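Decapping nuclease RAI1 (Candida albicans, PDB 5BUD) hydrolyses the NAD cap from the 5' end of a subset of RNAs with the help of divalent metal ions, and binds and stimulates the exoribonuclease RAT1. Local coordinates at residues A[55-60]-A[289-294]; A[125-130]-A[338-343]; A[333-338]-A[360-365]. One frame throughout, in Å; residues are numbered along the deposited sequence.

Contact 1. Residues A[55-60]-A[289-294]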
# COMPACT_ATOMS: atom_id res chain seq x y z
N THR A 55 -7.41 -13.43 26.82
CA THR A 55 -7.15 -14.87 26.73
C THR A 55 -5.73 -15.22 26.27
O THR A 55 -5.29 -16.36 26.46
CB THR A 55 -8.14 -15.58 25.79
OG1 THR A 55 -8.04 -15.04 24.47
CG2 THR A 55 -9.58 -15.46 26.30
N GLY A 56 -5.01 -14.28 25.67
CA GLY A 56 -3.64 -14.55 25.23
C GLY A 56 -3.58 -15.30 23.91
O GLY A 56 -3.01 -16.39 23.83
N ILE A 57 -4.10 -14.68 22.86
CA ILE A 57 -4.22 -15.32 21.54
C ILE A 57 -2.85 -15.67 20.96
O ILE A 57 -1.95 -14.86 20.99
CB ILE A 57 -5.02 -14.43 20.58
CG1 ILE A 57 -6.47 -14.31 21.07
CG2 ILE A 57 -5.00 -15.01 19.18
CD1 ILE A 57 -7.20 -13.09 20.56
N ASP A 58 -2.68 -16.91 20.49
CA ASP A 58 -1.42 -17.29 19.87
C ASP A 58 -1.47 -16.96 18.39
O ASP A 58 -2.22 -17.59 17.64
CB ASP A 58 -1.08 -18.77 20.07
CG ASP A 58 0.39 -19.05 19.77
OD1 ASP A 58 0.95 -18.36 18.91
OD2 ASP A 58 1.02 -19.92 20.41
N LEU A 59 -0.65 -16.01 17.97
CA LEU A 59 -0.71 -15.52 16.58
C LEU A 59 0.06 -16.43 15.62
O LEU A 59 0.04 -16.18 14.44
CB LEU A 59 -0.22 -14.07 16.49
CG LEU A 59 -1.12 -13.05 17.17
CD1 LEU A 59 -0.52 -11.64 17.14
CD2 LEU A 59 -2.52 -13.01 16.56
N GLN A 60 0.77 -17.44 16.12
CA GLN A 60 1.29 -18.50 15.23
C GLN A 60 0.38 -19.72 15.16
O GLN A 60 0.67 -20.66 14.43
CB GLN A 60 2.73 -18.89 15.58
CG GLN A 60 2.94 -19.44 16.97
CD GLN A 60 4.40 -19.73 17.23
OE1 GLN A 60 5.07 -20.37 16.43
NE2 GLN A 60 4.91 -19.24 18.35
N LEU A 289 5.03 -14.81 20.31
CA LEU A 289 3.99 -14.47 19.35
C LEU A 289 2.59 -14.53 19.93
O LEU A 289 1.62 -14.78 19.22
CB LEU A 289 4.12 -15.33 18.08
CG LEU A 289 5.57 -15.48 17.55
CD1 LEU A 289 5.68 -16.34 16.30
CD2 LEU A 289 6.16 -14.12 17.29
N ILE A 290 2.46 -14.28 21.23
CA ILE A 290 1.16 -14.16 21.85
C ILE A 290 0.78 -12.67 21.79
O ILE A 290 1.59 -11.81 22.16
CB ILE A 290 1.21 -14.61 23.33
CG1 ILE A 290 1.83 -16.01 23.49
CG2 ILE A 290 -0.16 -14.56 23.95
CD1 ILE A 290 1.07 -17.11 22.78
N LEU A 291 -0.46 -12.37 21.41
CA LEU A 291 -0.97 -10.99 21.40
C LEU A 291 -1.15 -10.53 22.83
O LEU A 291 -1.85 -11.19 23.60
CB LEU A 291 -2.30 -10.91 20.66
CG LEU A 291 -3.02 -9.57 20.55
CD1 LEU A 291 -2.22 -8.53 19.76
CD2 LEU A 291 -4.39 -9.73 19.94
N LYS A 292 -0.53 -9.41 23.17
CA LYS A 292 -0.52 -8.89 24.55
C LYS A 292 -1.44 -7.69 24.70
O LYS A 292 -2.16 -7.59 25.67
CB LYS A 292 0.89 -8.46 24.90
CG LYS A 292 1.93 -9.56 24.78
CD LYS A 292 1.61 -10.77 25.66
CE LYS A 292 1.59 -10.40 27.14
NZ LYS A 292 0.94 -11.50 27.91
N ASN A 293 -1.41 -6.78 23.74
CA ASN A 293 -2.33 -5.66 23.74
C ASN A 293 -2.51 -5.04 22.34
O ASN A 293 -1.70 -5.26 21.43
CB ASN A 293 -1.86 -4.58 24.74
CG ASN A 293 -0.55 -3.96 24.35
OD1 ASN A 293 0.48 -4.60 24.38
ND2 ASN A 293 -0.58 -2.69 23.98
N VAL A 294 -3.59 -4.27 22.20
CA VAL A 294 -3.94 -3.64 20.95
C VAL A 294 -4.08 -2.15 21.17
O VAL A 294 -4.65 -1.73 22.16
CB VAL A 294 -5.25 -4.22 20.42
CG1 VAL A 294 -5.75 -3.45 19.21
CG2 VAL A 294 -5.05 -5.71 20.12
O HOH W 1 -4.45 -11.97 23.22
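Gln-60 lies across Leu-289 at about a right angle, and its whole length rests on one methyl group. Its CB starts 4.0 Å from Leu-289 CD1, CG runs past at a similar range, and CD closes in until the amide NE2 sits 3.6 Å from that same CD1. With CG between the backbone N and the carbonyl carbon (chi1 60°) and the chain extended beyond it, the amide is carried over the leucine. Its polar ends look further: OE1 accepts from Arg-166, and NE2 makes a weak bond to Asn-288 O. Asp-58 does double duty next door. Its carboxylate carbon CG packs 3.6 Å from Ile-290 CD1, while OD1 takes the backbone N of Gln-60 on its anti side, somewhat out of the carboxylate plane, an Asx turn. The two chains run antiparallel, and Asp-58 and Ile-290 form a single non-hydrogen-bonded pair. It is framed by Leu-291 N to Ile-57 O at 2.9 Å and Leu-59 N to Leu-289 O at 2.9 Å. In the Ile-57/Leu-291 pair a water replaces the second direct bond, accepting from Ile-57 N (2.8 Å) and donating to Leu-291 O (2.7 Å). Leu-59 CD1 meets Leu-291 CB, and Val-170 of helix 158-178 also packs on Leu-59, whose side chain is about 12 Å from a bound manganese ion. Two straight backbone bonds and a water thus fix the register between the loop after helix 50-54 and the turn leading into strand 291-298, while Leu-59, Ile-57 and Leu-291 supply the apolar side.

Contact 2. Residues A[125-130]-A[338-343]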
# COMPACT_ATOMS: atom_id res chain seq x y z
N VAL A 125 6.87 4.23 -16.22
CA VAL A 125 5.87 5.26 -16.51
C VAL A 125 5.43 5.18 -17.99
O VAL A 125 6.27 5.31 -18.91
CB VAL A 125 6.45 6.65 -16.28
CG1 VAL A 125 5.39 7.71 -16.47
CG2 VAL A 125 7.06 6.75 -14.90
N VAL A 126 4.13 5.04 -18.21
CA VAL A 126 3.59 4.83 -19.54
C VAL A 126 2.50 5.88 -19.77
O VAL A 126 1.45 5.82 -19.15
CB VAL A 126 3.02 3.41 -19.70
CG1 VAL A 126 2.40 3.22 -21.09
CG2 VAL A 126 4.10 2.36 -19.45
N PRO A 127 2.76 6.87 -20.64
CA PRO A 127 1.73 7.85 -20.97
C PRO A 127 0.70 7.26 -21.92
O PRO A 127 1.07 6.59 -22.92
CB PRO A 127 2.50 8.97 -21.67
CG PRO A 127 3.94 8.69 -21.43
CD PRO A 127 4.06 7.22 -21.25
N PHE A 128 -0.58 7.52 -21.63
CA PHE A 128 -1.67 7.03 -22.48
C PHE A 128 -2.95 7.79 -22.22
O PHE A 128 -3.36 7.97 -21.07
CB PHE A 128 -1.89 5.51 -22.28
CG PHE A 128 -3.04 4.98 -23.08
CD1 PHE A 128 -4.24 4.67 -22.46
CD2 PHE A 128 -2.96 4.86 -24.46
CE1 PHE A 128 -5.32 4.22 -23.20
CE2 PHE A 128 -4.03 4.42 -25.20
CZ PHE A 128 -5.23 4.10 -24.57
N ASP A 129 -3.58 8.25 -23.30
CA ASP A 129 -4.83 8.97 -23.23
C ASP A 129 -4.79 10.15 -22.27
O ASP A 129 -5.74 10.39 -21.55
CB ASP A 129 -5.96 8.02 -22.83
CG ASP A 129 -7.33 8.60 -23.12
OD1 ASP A 129 -7.41 9.49 -23.99
OD2 ASP A 129 -8.32 8.17 -22.48
N GLY A 130 -3.68 10.85 -22.24
CA GLY A 130 -3.54 12.08 -21.45
C GLY A 130 -3.21 11.83 -20.00
O GLY A 130 -3.29 12.75 -19.19
N THR A 338 4.96 17.64 -15.14
CA THR A 338 5.37 18.71 -16.08
C THR A 338 6.53 18.29 -17.00
O THR A 338 6.86 19.02 -17.94
CB THR A 338 5.75 19.99 -15.30
OG1 THR A 338 6.77 19.69 -14.36
CG2 THR A 338 4.55 20.52 -14.53
N THR A 339 7.13 17.14 -16.74
CA THR A 339 8.31 16.68 -17.43
C THR A 339 7.95 15.74 -18.56
O THR A 339 8.55 15.82 -19.61
CB THR A 339 9.28 15.97 -16.44
OG1 THR A 339 10.00 16.94 -15.69
CG2 THR A 339 10.29 15.06 -17.16
N VAL A 340 7.03 14.81 -18.31
CA VAL A 340 6.72 13.79 -19.29
C VAL A 340 5.56 14.33 -20.13
O VAL A 340 4.60 14.87 -19.58
CB VAL A 340 6.31 12.46 -18.62
CG1 VAL A 340 6.18 11.35 -19.67
CG2 VAL A 340 7.33 12.02 -17.58
N ASP A 341 5.67 14.19 -21.46
CA ASP A 341 4.59 14.59 -22.39
C ASP A 341 3.52 13.52 -22.37
O ASP A 341 3.72 12.43 -22.89
CB ASP A 341 5.14 14.76 -23.81
CG ASP A 341 4.06 15.17 -24.82
OD1 ASP A 341 2.87 15.32 -24.46
OD2 ASP A 341 4.41 15.33 -25.99
N LYS A 342 2.37 13.84 -21.75
CA LYS A 342 1.30 12.85 -21.55
C LYS A 342 0.61 12.44 -22.84
O LYS A 342 -0.08 11.42 -22.88
CB LYS A 342 0.28 13.36 -20.54
CG LYS A 342 0.88 13.58 -19.15
CD LYS A 342 -0.14 13.62 -18.03
CE LYS A 342 -0.46 15.02 -17.55
NZ LYS A 342 0.74 15.73 -17.03
N LYS A 343 0.80 13.23 -23.89
CA LYS A 343 0.16 12.99 -25.18
C LYS A 343 1.04 12.14 -26.12
O LYS A 343 0.56 11.65 -27.14
CB LYS A 343 -0.20 14.34 -25.80
CG LYS A 343 -1.20 15.13 -24.96
CD LYS A 343 -0.81 16.60 -24.84
CE LYS A 343 -2.02 17.49 -24.60
NZ LYS A 343 -1.64 18.92 -24.51
O HOH W 2 -2.27 10.52 -24.73
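One water oxygen joins Gly-130 to Lys-342: it accepts from Gly-130 N at 2.9 Å and donates to Lys-342 O at 3.0 Å. That bridge ties the loop after helix 322-339 to a beta hairpin with a two-residue loop, in which Asp-129 and Gly-130 take the positive phi values of a type I' turn between strands 121-128 and 131-136. The same Lys-342 carbonyl oxygen lies 3.8 Å from Pro-127 CB, so the proline ring faces the loop backbone just before the turn. Further along the ring, Pro-127 CG meets Val-340 CG1 at 3.9 Å, the two side chains crossing at about a right angle. Val-340 presents that methyl because CG1 stands anti to its backbone N (chi1 -172°). The aliphatic part of Lys-342 meets the last residue of the turn. Its CB rests against the Gly-130 carbonyl carbon, and CD comes 3.5 Å from Gly-130 O. The chain then bends at chi3 and chi4, and NZ hydrogen-bonds to Asn-337 OD1, near the end of the helix. Asp-341 braces the loop itself: OD1 accepts from Lys-343 N at 3.0 Å, met from above the carboxylate plane, in an Asx turn. Asp-129 is anchored separately, through a salt bridge from OD2 to Arg-387 and a bond from its N to Glu-345. The chemistry is that of two turns laid against each other: proline carbon lies against loop carbonyls and one valine methyl, lysine carbon against the glycine carbonyl, and the polar link between the two backbones is carried by a water.

Contact 3. Residues A[333-338]-A[360-365]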
# COMPACT_ATOMS: atom_id res chain seq x y z
N VAL A 333 5.85 14.54 -7.68
CA VAL A 333 4.67 14.37 -8.55
C VAL A 333 4.46 15.56 -9.49
O VAL A 333 4.06 15.39 -10.65
CB VAL A 333 3.37 14.07 -7.77
CG1 VAL A 333 3.55 12.77 -6.99
CG2 VAL A 333 2.99 15.24 -6.89
N ASP A 334 4.74 16.78 -9.01
CA ASP A 334 4.78 17.92 -9.90
C ASP A 334 5.84 17.76 -11.02
O ASP A 334 5.59 18.11 -12.16
CB ASP A 334 5.04 19.22 -9.13
CG ASP A 334 4.91 20.43 -10.03
OD1 ASP A 334 3.76 20.83 -10.36
OD2 ASP A 334 5.95 20.96 -10.44
N TRP A 335 7.01 17.21 -10.69
CA TRP A 335 8.07 16.98 -11.68
C TRP A 335 7.58 15.97 -12.73
O TRP A 335 7.62 16.25 -13.94
CB TRP A 335 9.34 16.51 -10.96
CG TRP A 335 10.53 16.16 -11.80
CD1 TRP A 335 11.32 17.02 -12.53
CD2 TRP A 335 11.11 14.86 -11.94
NE1 TRP A 335 12.35 16.32 -13.11
CE2 TRP A 335 12.23 14.99 -12.78
CE3 TRP A 335 10.78 13.60 -11.43
CZ2 TRP A 335 13.03 13.90 -13.13
CZ3 TRP A 335 11.58 12.50 -11.79
CH2 TRP A 335 12.69 12.67 -12.63
N LEU A 336 7.03 14.85 -12.28
CA LEU A 336 6.45 13.89 -13.23
C LEU A 336 5.36 14.54 -14.11
O LEU A 336 5.28 14.26 -15.31
CB LEU A 336 5.86 12.69 -12.50
CG LEU A 336 6.82 11.78 -11.76
CD1 LEU A 336 6.03 10.80 -10.89
CD2 LEU A 336 7.73 11.06 -12.73
N ASN A 337 4.55 15.40 -13.51
CA ASN A 337 3.41 15.99 -14.19
C ASN A 337 3.77 17.06 -15.22
O ASN A 337 2.95 17.37 -16.07
CB ASN A 337 2.42 16.58 -13.17
CG ASN A 337 1.06 16.88 -13.78
OD1 ASN A 337 0.45 16.01 -14.42
ND2 ASN A 337 0.59 18.10 -13.61
N THR A 338 4.96 17.64 -15.14
CA THR A 338 5.37 18.71 -16.08
C THR A 338 6.53 18.29 -17.00
O THR A 338 6.86 19.02 -17.94
CB THR A 338 5.75 19.99 -15.30
OG1 THR A 338 6.77 19.69 -14.36
CG2 THR A 338 4.55 20.52 -14.53
N PHE A 360 17.66 10.36 -8.61
CA PHE A 360 16.25 10.14 -8.88
C PHE A 360 16.04 10.57 -10.32
O PHE A 360 16.09 11.75 -10.62
CB PHE A 360 15.42 10.98 -7.91
CG PHE A 360 13.99 10.55 -7.82
CD1 PHE A 360 13.61 9.52 -6.96
CD2 PHE A 360 13.01 11.15 -8.61
CE1 PHE A 360 12.29 9.10 -6.88
CE2 PHE A 360 11.69 10.72 -8.54
CZ PHE A 360 11.33 9.71 -7.67
N THR A 361 15.82 9.60 -11.22
CA THR A 361 15.89 9.83 -12.65
C THR A 361 14.78 9.19 -13.49
O THR A 361 14.23 8.14 -13.16
CB THR A 361 17.22 9.31 -13.23
OG1 THR A 361 17.25 7.89 -13.16
CG2 THR A 361 18.41 9.90 -12.47
N LEU A 362 14.53 9.82 -14.62
CA LEU A 362 13.58 9.39 -15.60
C LEU A 362 14.36 9.19 -16.91
O LEU A 362 15.01 10.12 -17.39
CB LEU A 362 12.56 10.50 -15.76
CG LEU A 362 11.07 10.29 -15.98
CD1 LEU A 362 10.52 9.11 -15.22
CD2 LEU A 362 10.38 11.60 -15.62
N SER A 363 14.33 7.98 -17.46
CA SER A 363 14.98 7.73 -18.73
C SER A 363 14.06 6.91 -19.63
O SER A 363 13.20 6.17 -19.14
CB SER A 363 16.34 7.03 -18.52
OG SER A 363 16.22 5.86 -17.73
N GLU A 364 14.23 7.05 -20.94
CA GLU A 364 13.39 6.35 -21.88
C GLU A 364 13.71 4.87 -21.86
O GLU A 364 14.88 4.46 -21.81
CB GLU A 364 13.65 6.91 -23.28
CG GLU A 364 12.62 6.60 -24.33
CD GLU A 364 13.00 7.21 -25.68
OE1 GLU A 364 13.46 8.38 -25.71
OE2 GLU A 364 12.87 6.50 -26.70
N THR A 365 12.67 4.04 -21.93
CA THR A 365 12.87 2.62 -22.07
C THR A 365 13.27 2.25 -23.51
O THR A 365 13.12 3.03 -24.45
CB THR A 365 11.61 1.81 -21.74
OG1 THR A 365 10.60 2.10 -22.73
CG2 THR A 365 11.09 2.14 -20.34
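The indole of Trp-335 has Leu-362 CD2 over one face of its six-membered ring, 4.3 Å from the centroid and 23° off the normal, a CH-pi contact. This is helix-on-sheet packing within the PD-(D/E)XK nuclease fold: helix 322-339 lies on the antiparallel strands 349-354 and 359-364, and the segment axes approach to 11.1 Å and run nearly parallel. At the indole edge, near its plane, lies the carbonyl carbon of Thr-361. Phe-360 meets the indole obliquely, with the planes at 54°, while on the Phe-360 side Trp-335 CZ3 sits at the ring edge, 3.7 Å from CE2. The Phe-360 ring also makes an edge-to-face pair with Trp-328, earlier on the same helix. Trp-335 can reach the strand because its CG is anti to the backbone N (chi1 177°), which sends the ring out from the helix. Leu-351 of the adjacent strand packs against all four main side chains. Leu-362 uses two atoms toward the helix: its CB lies 3.8 Å from Trp-335 CH2, and its CD2, besides lying over the indole, is 4.0 Å from Leu-336 CD2.

How the contacts relate
Contacts 2 and 3 are neighbours, their centres 10 Å apart, and both use helix 322-339 and share Thr-338. Leu-362 joins them, its CD2 lying 3.6 Å from Val-340 CG2. Contact 1 sits across the chain's centre, 49 Å from contact 2 and 45 Å from contact 3 between centres. In sequence, 55-60 comes first, then 125-130, 289-294, 333-338, 338-343 and 360-365. Contact 2 therefore interleaves with both others, whereas contact 1 closes before contact 3 opens. All three reach the same extended system of strands in the nuclease. Contact 1 lies closer to the metals and RNA, its nearest atom about 6 Å from the nucleic acid; the other two join helix 322-339 and the loop after it to strands.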